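Local coordinates for Moesin/ezrin/radixin homolog 2 (PDB 7EDR), which is the fly Merlin, a FERM-domain protein that probably links membrane-associated partners to the cell cortex and to growth-control signalling, at residues V9-D13 / S14-F18; L221-S225 / V226-I230; L277-N280 / K281-D285. One frame throughout, in Å; residues are numbered along the deposited sequence.

Contact 1 of 3, residues V9-D13 / S14-F18; sequences VSTFD and SELEF
Val9 lays its CG2 methyl at the edge of the Phe18 ring, near the ring plane, with CE2 of Phe18 4.1 Å away. The two belong to the beta hairpin of strands 5-10 and 15-20, the first two strands of the ubiquitin-like lobe of the FERM domain, and helix 26-37 lies against both side chains. The strands are tied at Val9 and Leu16, an antiparallel hydrogen-bonded pair: Val9 N and Leu16 N each donate a hydrogen bond to the other's carbonyl O, both 2.7 Å. On the opposite face, where Ser10 pairs with Glu15, the Glu15 chain bends at chi2 (-72°) and brings its carboxylate back over the neighbouring strand. Ser10 OG donates to Glu15 OE2 at 2.6 Å, on the syn side but well out of the carboxylate plane; the same oxygen forms a salt bridge with Arg8, so two partners hold the charge. Beyond this pair the chain reverses between Thr11 and Ser14, and the bond from Asp13 N to Thr11 OG1 forms an ST turn within the bend. Thr11 OG1, set between its own backbone N and carbonyl carbon (chi1 74°), accepts hydrogen bonds from two backbone N-H groups, Asp13 N at 3.0 Å and Ser14 N at 2.9 Å.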
loop_
_atom_site.group_PDB
_atom_site.type_symbol
_atom_site.label_atom_id
_atom_site.label_comp_id
_atom_site.label_asym_id
_atom_site.label_seq_id
_atom_site.Cartn_x
_atom_site.Cartn_y
_atom_site.Cartn_z
ATOM N N VAL C 9 -16.493 30.460 -12.321
ATOM C CA VAL C 9 -15.950 29.754 -11.164
ATOM C C VAL C 9 -14.665 30.459 -10.742
ATOM O O VAL C 9 -13.803 30.723 -11.585
ATOM C CB VAL C 9 -15.679 28.265 -11.477
ATOM C CG1 VAL C 9 -14.920 27.603 -10.338
ATOM C CG2 VAL C 9 -16.987 27.502 -11.759
ATOM N N SER C 10 -14.532 30.755 -9.443
ATOM C CA SER C 10 -13.321 31.368 -8.892
ATOM C C SER C 10 -12.559 30.355 -8.046
ATOM O O SER C 10 -12.969 30.041 -6.926
ATOM C CB SER C 10 -13.656 32.593 -8.040
ATOM O OG SER C 10 -14.508 33.464 -8.746
ATOM N N THR C 11 -11.448 29.862 -8.568
ATOM C CA THR C 11 -10.483 29.219 -7.690
ATOM C C THR C 11 -9.711 30.298 -6.948
ATOM O O THR C 11 -9.850 31.490 -7.222
ATOM C CB THR C 11 -9.528 28.329 -8.484
ATOM O OG1 THR C 11 -8.596 29.151 -9.198
ATOM C CG2 THR C 11 -10.314 27.492 -9.488
ATOM N N PHE C 12 -8.881 29.888 -5.993
ATOM C CA PHE C 12 -8.063 30.921 -5.375
ATOM C C PHE C 12 -7.007 31.470 -6.320
ATOM O O PHE C 12 -6.366 32.470 -5.977
ATOM C CB PHE C 12 -7.406 30.421 -4.092
ATOM C CG PHE C 12 -8.230 30.709 -2.860
ATOM C CD1 PHE C 12 -8.042 31.867 -2.136
ATOM C CD2 PHE C 12 -9.209 29.833 -2.451
ATOM C CE1 PHE C 12 -8.812 32.145 -1.023
ATOM C CE2 PHE C 12 -9.974 30.099 -1.343
ATOM C CZ PHE C 12 -9.780 31.258 -0.626
ATOM N N ASP C 13 -6.829 30.880 -7.507
ATOM C CA ASP C 13 -5.812 31.377 -8.430
ATOM C C ASP C 13 -6.361 32.101 -9.651
ATOM O O ASP C 13 -5.735 33.044 -10.126
ATOM C CB ASP C 13 -4.899 30.243 -8.879
ATOM C CG ASP C 13 -3.443 30.626 -8.790
ATOM O OD1 ASP C 13 -3.125 31.842 -8.674
ATOM O OD2 ASP C 13 -2.602 29.691 -8.806
ATOM N N SER C 14 -7.512 31.711 -10.171
ATOM C CA SER C 14 -8.027 32.385 -11.350
ATOM C C SER C 14 -9.552 32.322 -11.379
ATOM O O SER C 14 -10.191 31.656 -10.558
ATOM C CB SER C 14 -7.445 31.782 -12.637
ATOM O OG SER C 14 -7.568 30.373 -12.660
ATOM N N GLU C 15 -10.128 33.056 -12.336
ATOM C CA GLU C 15 -11.551 33.019 -12.652
ATOM C C GLU C 15 -11.736 32.226 -13.940
ATOM O O GLU C 15 -11.116 32.535 -14.962
ATOM C CB GLU C 15 -12.125 34.424 -12.821
ATOM C CG GLU C 15 -11.709 35.424 -11.771
ATOM C CD GLU C 15 -12.366 35.162 -10.428
ATOM O OE1 GLU C 15 -11.626 34.860 -9.458
ATOM O OE2 GLU C 15 -13.616 35.247 -10.352
ATOM N N LEU C 16 -12.577 31.212 -13.890
ATOM C CA LEU C 16 -12.896 30.408 -15.053
ATOM C C LEU C 16 -14.299 30.771 -15.515
ATOM O O LEU C 16 -15.206 30.938 -14.690
ATOM C CB LEU C 16 -12.794 28.917 -14.716
ATOM C CG LEU C 16 -11.476 28.556 -14.026
ATOM C CD1 LEU C 16 -11.449 27.107 -13.522
ATOM C CD2 LEU C 16 -10.316 28.810 -14.991
ATOM N N GLU C 17 -14.478 30.918 -16.827
ATOM C CA GLU C 17 -15.786 31.222 -17.398
ATOM C C GLU C 17 -16.141 30.157 -18.425
ATOM O O GLU C 17 -15.377 29.910 -19.366
ATOM C CB GLU C 17 -15.819 32.624 -18.014
ATOM C CG GLU C 17 -15.545 33.747 -17.001
ATOM C CD GLU C 17 -15.988 35.127 -17.489
ATOM O OE1 GLU C 17 -17.205 35.306 -17.733
ATOM O OE2 GLU C 17 -15.126 36.030 -17.620
ATOM N N PHE C 18 -17.288 29.513 -18.221
ATOM C CA PHE C 18 -17.806 28.473 -19.095
ATOM C C PHE C 18 -19.231 28.827 -19.495
ATOM O O PHE C 18 -19.924 29.591 -18.817
ATOM C CB PHE C 18 -17.842 27.078 -18.425
ATOM C CG PHE C 18 -16.630 26.750 -17.621
ATOM C CD1 PHE C 18 -15.498 26.215 -18.231
ATOM C CD2 PHE C 18 -16.617 26.959 -16.249
ATOM C CE1 PHE C 18 -14.365 25.879 -17.478
ATOM C CE2 PHE C 18 -15.490 26.649 -15.495
ATOM C CZ PHE C 18 -14.357 26.102 -16.115
#

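Contact 2 of 3, residues L221-S225 / V226-I230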
loop_
_atom_site.group_PDB
_atom_site.type_symbol
_atom_site.label_atom_id
_atom_site.label_comp_id
_atom_site.label_asym_id
_atom_site.label_seq_id
_atom_site.Cartn_x
_atom_site.Cartn_y
_atom_site.Cartn_z
ATOM N N LEU C 221 -20.122 23.141 18.159
ATOM C CA LEU C 221 -19.796 21.903 17.472
ATOM C C LEU C 221 -18.674 22.175 16.475
ATOM O O LEU C 221 -18.779 23.077 15.635
ATOM C CB LEU C 221 -21.025 21.350 16.749
ATOM C CG LEU C 221 -20.773 20.052 15.984
ATOM C CD1 LEU C 221 -20.620 18.874 16.955
ATOM C CD2 LEU C 221 -21.881 19.804 14.970
ATOM N N GLY C 222 -17.592 21.404 16.577
ATOM C CA GLY C 222 -16.520 21.487 15.603
ATOM C C GLY C 222 -16.374 20.209 14.794
ATOM O O GLY C 222 -15.836 19.214 15.301
ATOM N N VAL C 223 -16.858 20.216 13.550
ATOM C CA VAL C 223 -16.693 19.069 12.654
ATOM C C VAL C 223 -15.322 19.154 11.987
ATOM O O VAL C 223 -15.034 20.118 11.267
ATOM C CB VAL C 223 -17.796 19.029 11.590
ATOM C CG1 VAL C 223 -17.712 17.735 10.796
ATOM C CG2 VAL C 223 -19.164 19.229 12.204
ATOM N N THR C 224 -14.488 18.134 12.202
ATOM C CA THR C 224 -13.121 18.099 11.692
ATOM C C THR C 224 -12.890 16.837 10.869
ATOM O O THR C 224 -13.709 15.913 10.841
ATOM C CB THR C 224 -12.087 18.134 12.833
ATOM O OG1 THR C 224 -11.903 16.802 13.372
ATOM C CG2 THR C 224 -12.551 19.077 13.937
ATOM N N SER C 225 -11.713 16.797 10.236
ATOM C CA SER C 225 -11.274 15.615 9.506
ATOM C C SER C 225 -11.152 14.387 10.403
ATOM O O SER C 225 -11.189 13.259 9.898
ATOM C CB SER C 225 -9.916 15.883 8.864
ATOM O OG SER C 225 -8.915 15.968 9.867
ATOM N N VAL C 226 -10.981 14.586 11.708
ATOM C CA VAL C 226 -10.759 13.499 12.646
ATOM C C VAL C 226 -12.007 13.172 13.471
ATOM O O VAL C 226 -12.179 12.023 13.897
ATOM C CB VAL C 226 -9.565 13.869 13.550
ATOM C CG1 VAL C 226 -9.379 12.873 14.670
ATOM C CG2 VAL C 226 -8.309 13.978 12.698
ATOM N N GLY C 227 -12.890 14.128 13.690
ATOM C CA GLY C 227 -14.147 13.781 14.308
ATOM C C GLY C 227 -14.995 14.977 14.700
ATOM O O GLY C 227 -15.064 15.975 13.963
ATOM N N LEU C 228 -15.667 14.871 15.850
ATOM C CA LEU C 228 -16.545 15.914 16.364
ATOM C C LEU C 228 -15.940 16.448 17.654
ATOM O O LEU C 228 -15.736 15.691 18.612
ATOM C CB LEU C 228 -17.958 15.392 16.617
ATOM C CG LEU C 228 -18.796 15.033 15.385
ATOM C CD1 LEU C 228 -20.207 14.578 15.763
ATOM C CD2 LEU C 228 -18.852 16.189 14.409
ATOM N N ASN C 229 -15.634 17.734 17.659
ATOM C CA ASN C 229 -15.173 18.440 18.840
ATOM C C ASN C 229 -16.328 19.218 19.452
ATOM O O ASN C 229 -17.220 19.709 18.750
ATOM C CB ASN C 229 -14.039 19.398 18.488
ATOM C CG ASN C 229 -12.812 18.683 18.003
ATOM O OD1 ASN C 229 -12.689 17.474 18.173
ATOM N ND2 ASN C 229 -11.877 19.429 17.419
ATOM N N ILE C 230 -16.303 19.328 20.774
ATOM C CA ILE C 230 -17.269 20.130 21.513
ATOM C C ILE C 230 -16.493 21.224 22.225
ATOM O O ILE C 230 -15.516 20.939 22.931
ATOM C CB ILE C 230 -18.086 19.268 22.496
ATOM C CG1 ILE C 230 -18.858 18.195 21.724
ATOM C CG2 ILE C 230 -19.043 20.119 23.328
ATOM C CD1 ILE C 230 -19.760 18.753 20.638
HETATM O O HOH W 1 -11.101 16.090 15.945
#
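Leu221 faces Ile230 as an antiparallel non-hydrogen-bonded pair, their side chains crossing obliquely with CD1 of Leu221 3.8 Å from CD1 of Ile230. Next comes Gly222, locked to Asn229 by two backbone bonds: Gly222 N to Asn229 O and Asn229 N to Gly222 O, both 2.8 Å. Val223 returns to the face of Leu221; it runs side by side with Leu228, and CD2 of Leu228 lies 3.8 Å from Val223 CG2. Thr224 sits at the turn and ties it with its hydroxyl. OG1, between the backbone N and the carbonyl carbon (chi1 82°), accepts hydrogen bonds from Val226 N and Gly227 N, each 2.9 Å away, while Thr224 N donates one to Gly227 O. A water joins the same OG1 to Asn229 OD1, whose protein partner is Thr242 OG1. The Thr224 and Asn229 side chains cross at about a right angle, with Thr224 CG2 3.6 Å from Asn229 ND2. Ser225 leads into Val226 at the bend. These strands, 218-223 and 227-232, are the middle pair of a four-stranded sheet in the PH-like lobe: 207-212 bonds to the first, 241-244 to the second, and helix 277-297 lies against the face bearing Leu221, Val223 and Leu228.

Contact 3 of 3, residues L277-N280 / K281-D285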
loop_
_atom_site.group_PDB
_atom_site.type_symbol
_atom_site.label_atom_id
_atom_site.label_comp_id
_atom_site.label_asym_id
_atom_site.label_seq_id
_atom_site.Cartn_x
_atom_site.Cartn_y
_atom_site.Cartn_z
ATOM N N LEU C 277 -32.246 24.904 10.003
ATOM C CA LEU C 277 -32.313 23.637 9.284
ATOM C C LEU C 277 -31.287 23.577 8.166
ATOM O O LEU C 277 -30.678 22.524 7.941
ATOM C CB LEU C 277 -33.717 23.415 8.717
ATOM C CG LEU C 277 -34.791 23.619 9.766
ATOM C CD1 LEU C 277 -36.195 23.568 9.150
ATOM C CD2 LEU C 277 -34.641 22.579 10.857
ATOM N N HIS C 278 -31.098 24.678 7.436
ATOM C CA HIS C 278 -30.103 24.661 6.367
ATOM C C HIS C 278 -28.722 24.331 6.917
ATOM O O HIS C 278 -28.032 23.444 6.400
ATOM C CB HIS C 278 -30.054 25.992 5.621
ATOM C CG HIS C 278 -28.970 26.038 4.587
ATOM N ND1 HIS C 278 -29.121 25.491 3.330
ATOM C CD2 HIS C 278 -27.699 26.507 4.642
ATOM C CE1 HIS C 278 -28.000 25.645 2.645
ATOM N NE2 HIS C 278 -27.121 26.260 3.418
ATOM N N ILE C 279 -28.307 25.042 7.968
ATOM C CA ILE C 279 -27.072 24.709 8.671
ATOM C C ILE C 279 -27.043 23.241 9.066
ATOM O O ILE C 279 -25.971 22.622 9.100
ATOM C CB ILE C 279 -26.906 25.623 9.903
ATOM C CG1 ILE C 279 -26.592 27.054 9.458
ATOM C CG2 ILE C 279 -25.826 25.084 10.844
ATOM C CD1 ILE C 279 -25.317 27.170 8.651
ATOM N N ASN C 280 -28.209 22.651 9.349
ATOM C CA ASN C 280 -28.223 21.273 9.821
ATOM C C ASN C 280 -27.914 20.304 8.696
ATOM O O ASN C 280 -27.195 19.321 8.898
ATOM C CB ASN C 280 -29.561 20.958 10.465
ATOM C CG ASN C 280 -29.693 21.601 11.821
ATOM O OD1 ASN C 280 -28.764 22.271 12.289
ATOM N ND2 ASN C 280 -30.844 21.421 12.461
ATOM N N LYS C 281 -28.430 20.577 7.504
ATOM C CA LYS C 281 -28.032 19.796 6.346
ATOM C C LYS C 281 -26.530 19.926 6.088
ATOM O O LYS C 281 -25.862 18.932 5.769
ATOM C CB LYS C 281 -28.849 20.230 5.130
ATOM C CG LYS C 281 -28.606 19.376 3.923
ATOM C CD LYS C 281 -28.836 17.907 4.248
ATOM C CE LYS C 281 -28.278 17.012 3.144
ATOM N NZ LYS C 281 -28.689 17.499 1.794
ATOM N N MET C 282 -25.977 21.141 6.242
ATOM C CA MET C 282 -24.543 21.344 6.051
ATOM C C MET C 282 -23.737 20.593 7.097
ATOM O O MET C 282 -22.629 20.127 6.817
ATOM C CB MET C 282 -24.191 22.834 6.115
ATOM C CG MET C 282 -25.032 23.716 5.234
ATOM S SD MET C 282 -24.853 23.251 3.501
ATOM C CE MET C 282 -23.595 24.435 3.030
ATOM N N ILE C 283 -24.252 20.496 8.319
ATOM C CA ILE C 283 -23.551 19.705 9.324
ATOM C C ILE C 283 -23.534 18.237 8.911
ATOM O O ILE C 283 -22.505 17.555 9.007
ATOM C CB ILE C 283 -24.193 19.914 10.707
ATOM C CG1 ILE C 283 -24.014 21.372 11.163
ATOM C CG2 ILE C 283 -23.600 18.925 11.737
ATOM C CD1 ILE C 283 -24.572 21.652 12.564
ATOM N N LEU C 284 -24.668 17.752 8.396
ATOM C CA LEU C 284 -24.793 16.359 7.991
ATOM C C LEU C 284 -23.863 16.039 6.835
ATOM O O LEU C 284 -23.170 15.011 6.859
ATOM C CB LEU C 284 -26.236 16.060 7.606
ATOM C CG LEU C 284 -26.486 14.592 7.273
ATOM C CD1 LEU C 284 -26.231 13.725 8.508
ATOM C CD2 LEU C 284 -27.907 14.403 6.725
ATOM N N ASP C 285 -23.822 16.918 5.821
ATOM C CA ASP C 285 -22.907 16.717 4.697
ATOM C C ASP C 285 -21.445 16.754 5.144
ATOM O O ASP C 285 -20.632 15.935 4.700
ATOM C CB ASP C 285 -23.148 17.760 3.604
ATOM C CG ASP C 285 -24.519 17.617 2.940
ATOM O OD1 ASP C 285 -25.182 16.568 3.144
ATOM O OD2 ASP C 285 -24.938 18.556 2.210
#
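Met282 curls back against the His278 ring, one helical turn earlier, crossing it obliquely. Bends at chi2 (-61°) and chi3 (-96°) bring SD to 4.3 Å from the centroid of the His278 imidazole, a sulfur-aromatic contact, and put Met282 CG 3.8 Å from His278 NE2. That nitrogen is hydrogen-bonded to Val56 O, and Trp58 touches Met282, so this side of the helix faces strand 56-58 of the ubiquitin-like lobe. Asn280, on another side, is buried. Its carbonyl O accepts a hydrogen bond from Leu284 N at 3.0 Å. Its side-chain amide turns to neighbouring residues of the same chain: OD1 bonds Ser274 OG, and ND2 makes a weak bond to Asp255 O, so both ends have a partner. Lys281 N donates to Leu277 O at 3.0 Å, and Lys281 CB leans on His278 O, 3.6 Å away. The Lys281 side chain bends at chi2 and chi4 toward Asp285, the NZ to OD1 distance of 3.9 Å making a long salt bridge. On the sheet side, Ile279 CG2 meets Ile283 CD1 at 4.0 Å, and both isoleucines bear on Phe209. This i to i+4 ladder is the opening of the single long C-terminal helix that packs against the two sheets of a PH-like fold.

Contact 1 comes first along the chain, in the ubiquitin-like lobe; contacts 2 and 3 follow in series within the PH-like lobe. The two hairpins are far apart, with centres about 30 Å from each other on opposite sides of the chain's centre, and nearest atoms about 17 Å. The centre of contact 3 lies about 26 Å from the centre of contact 1 and about 14 Å from that of contact 2, which it touches directly: Leu221 CD2 packs on Ile283 CG2 at 3.8 Å. Sheet and C-terminal helix thus share one core. Since residues 277-285 also meet strand 56-58, which belongs to the same sheet as the contact 1 hairpin, the helix joins two lobes of the FERM domain.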